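Local coordinates for member of s1p family of ribosomal proteins (Pyrococcus furiosus, PDB 5YH1), which probably acts as an exonuclease on nucleic acids, its DHH domain, the piece present here, carrying a bound manganese ion, at residues L130-I135 with K157-D162. Residues are numbered along the deposited sequence; the frame is centred on the assembly and turned at random.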
loop_
_atom_site.group_PDB
_atom_site.type_symbol
_atom_site.label_atom_id
_atom_site.label_comp_id
_atom_site.label_asym_id
_atom_site.label_seq_id
_atom_site.Cartn_x
_atom_site.Cartn_y
_atom_site.Cartn_z
ATOM N N LEU A 130 16.308 -11.405 -19.872
ATOM C CA LEU A 130 16.389 -10.798 -18.556
ATOM C C LEU A 130 17.119 -9.455 -18.676
ATOM O O LEU A 130 18.011 -9.294 -19.513
ATOM C CB LEU A 130 17.095 -11.721 -17.576
ATOM C CG LEU A 130 16.413 -13.068 -17.322
ATOM C CD1 LEU A 130 17.197 -13.836 -16.272
ATOM C CD2 LEU A 130 14.961 -12.922 -16.897
ATOM N N PRO A 131 16.715 -8.474 -17.869
ATOM C CA PRO A 131 17.182 -7.105 -18.094
ATOM C C PRO A 131 18.595 -6.838 -17.613
ATOM O O PRO A 131 19.147 -7.608 -16.838
ATOM C CB PRO A 131 16.201 -6.262 -17.276
ATOM C CG PRO A 131 15.729 -7.186 -16.208
ATOM C CD PRO A 131 15.647 -8.529 -16.861
ATOM N N LEU A 132 19.166 -5.753 -18.121
ATOM C CA LEU A 132 20.295 -5.103 -17.491
ATOM C C LEU A 132 19.702 -4.237 -16.385
ATOM O O LEU A 132 18.749 -3.485 -16.619
ATOM C CB LEU A 132 21.040 -4.220 -18.501
ATOM C CG LEU A 132 22.202 -3.366 -17.984
ATOM C CD1 LEU A 132 23.365 -4.260 -17.602
ATOM C CD2 LEU A 132 22.632 -2.344 -19.030
ATOM N N VAL A 133 20.267 -4.354 -15.191
ATOM C CA VAL A 133 19.856 -3.557 -14.047
ATOM C C VAL A 133 20.875 -2.438 -13.799
ATOM O O VAL A 133 22.085 -2.703 -13.660
ATOM C CB VAL A 133 19.710 -4.441 -12.793
ATOM C CG1 VAL A 133 19.396 -3.598 -11.567
ATOM C CG2 VAL A 133 18.615 -5.484 -13.008
ATOM N N VAL A 134 20.377 -1.199 -13.772
ATOM C CA VAL A 134 21.188 -0.007 -13.501
ATOM C C VAL A 134 20.661 0.640 -12.234
ATOM O O VAL A 134 19.490 1.038 -12.188
ATOM C CB VAL A 134 21.112 1.021 -14.653
ATOM C CG1 VAL A 134 22.023 2.211 -14.377
ATOM C CG2 VAL A 134 21.468 0.374 -15.988
ATOM N N ILE A 135 21.510 0.721 -11.206
ATOM C CA ILE A 135 21.143 1.309 -9.922
ATOM C C ILE A 135 21.900 2.617 -9.770
ATOM O O ILE A 135 23.117 2.652 -9.996
ATOM C CB ILE A 135 21.546 0.442 -8.720
ATOM C CG1 ILE A 135 21.345 -1.041 -9.000
ATOM C CG2 ILE A 135 20.780 0.894 -7.475
ATOM C CD1 ILE A 135 19.893 -1.451 -9.120
ATOM N N LYS A 157 23.097 -8.893 -15.189
ATOM C CA LYS A 157 24.213 -7.942 -15.158
ATOM C C LYS A 157 23.767 -6.629 -14.544
ATOM O O LYS A 157 22.611 -6.226 -14.685
ATOM C CB LYS A 157 24.795 -7.748 -16.551
ATOM C CG LYS A 157 25.443 -9.025 -17.055
ATOM C CD LYS A 157 26.099 -8.825 -18.400
ATOM C CE LYS A 157 26.876 -10.069 -18.804
ATOM N NZ LYS A 157 27.444 -9.897 -20.169
ATOM N N ILE A 158 24.691 -5.994 -13.831
ATOM C CA ILE A 158 24.364 -4.910 -12.932
ATOM C C ILE A 158 25.358 -3.763 -13.114
ATOM O O ILE A 158 26.574 -3.965 -13.025
ATOM C CB ILE A 158 24.396 -5.384 -11.457
ATOM C CG1 ILE A 158 23.434 -6.561 -11.229
ATOM C CG2 ILE A 158 24.036 -4.243 -10.519
ATOM C CD1 ILE A 158 23.652 -7.283 -9.913
ATOM N N VAL A 159 24.826 -2.573 -13.383
ATOM C CA VAL A 159 25.600 -1.329 -13.417
ATOM C C VAL A 159 25.226 -0.479 -12.200
ATOM O O VAL A 159 24.041 -0.273 -11.920
ATOM C CB VAL A 159 25.312 -0.537 -14.708
ATOM C CG1 VAL A 159 25.978 0.842 -14.685
ATOM C CG2 VAL A 159 25.756 -1.341 -15.928
ATOM N N VAL A 160 26.233 -0.006 -11.471
ATOM C CA VAL A 160 26.019 0.911 -10.361
ATOM C C VAL A 160 26.683 2.263 -10.621
ATOM O O VAL A 160 27.878 2.321 -10.952
ATOM C CB VAL A 160 26.582 0.359 -9.045
ATOM C CG1 VAL A 160 26.279 1.336 -7.907
ATOM C CG2 VAL A 160 26.014 -1.029 -8.748
ATOM N N ILE A 161 25.898 3.333 -10.468
ATOM C CA ILE A 161 26.375 4.718 -10.540
ATOM C C ILE A 161 25.969 5.410 -9.229
ATOM O O ILE A 161 24.811 5.783 -9.042
ATOM C CB ILE A 161 25.765 5.473 -11.736
ATOM C CG1 ILE A 161 26.102 4.764 -13.052
ATOM C CG2 ILE A 161 26.270 6.909 -11.773
ATOM C CD1 ILE A 161 25.271 5.218 -14.230
ATOM N N ASP A 162 26.918 5.558 -8.316
ATOM C CA ASP A 162 26.631 6.033 -6.976
ATOM C C ASP A 162 27.808 6.873 -6.460
ATOM O O ASP A 162 28.890 6.867 -7.050
ATOM C CB ASP A 162 26.356 4.818 -6.077
ATOM C CG ASP A 162 25.692 5.176 -4.765
ATOM O OD1 ASP A 162 25.285 6.353 -4.582
ATOM O OD2 ASP A 162 25.582 4.263 -3.901
HETATM O O HOH W 1 21.485 -8.758 -17.612
#
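Val-133 is held between Lys-157 and Val-159 in a parallel pairing in which the backbone of 130-135 bonds to every second residue of 157-162. Val-133 N donates to Lys-157 O (3.0 Å) and Val-133 O accepts from Val-159 N (2.8 Å); Ile-135 repeats the pattern, taking Val-159 O with its N and receiving Ile-161 N on its O at 2.9 Å. All four bonds are nearly straight, above 165° at hydrogen, and the axes of the two short strand segments run at 14° to each other. Beside the first of these bonds a water donates to Pro-131 O and accepts from Lys-157 N.

The Val-159 side chain lies alongside that of Val-134, pointing the same way. Its CB sits 4.0 Å from Val-133 O; CG1, anti to the backbone N (chi1 173°), meets Val-134 CG1 at 4.2 Å; CG2, beside that N, reaches back to Leu-132 CD1 at 4.1 Å. The same Leu-132 CD1 rests 3.6 Å from Lys-157 O, while Leu-132 also packs on helix 32-53. On the other face, Ile-135 CG1 comes to 4.4 Å from Ile-158 CG2, and both residues are covered by Tyr-148 of helix 145-152.

That helix connects the two strands, making a beta-alpha-beta crossover from the central strand, 132-136, of the DHH domain's five-stranded parallel sheet to its neighbour 158-161; just beyond the strands' C-terminal ends follow the manganese ligands Asp-137 and His-163.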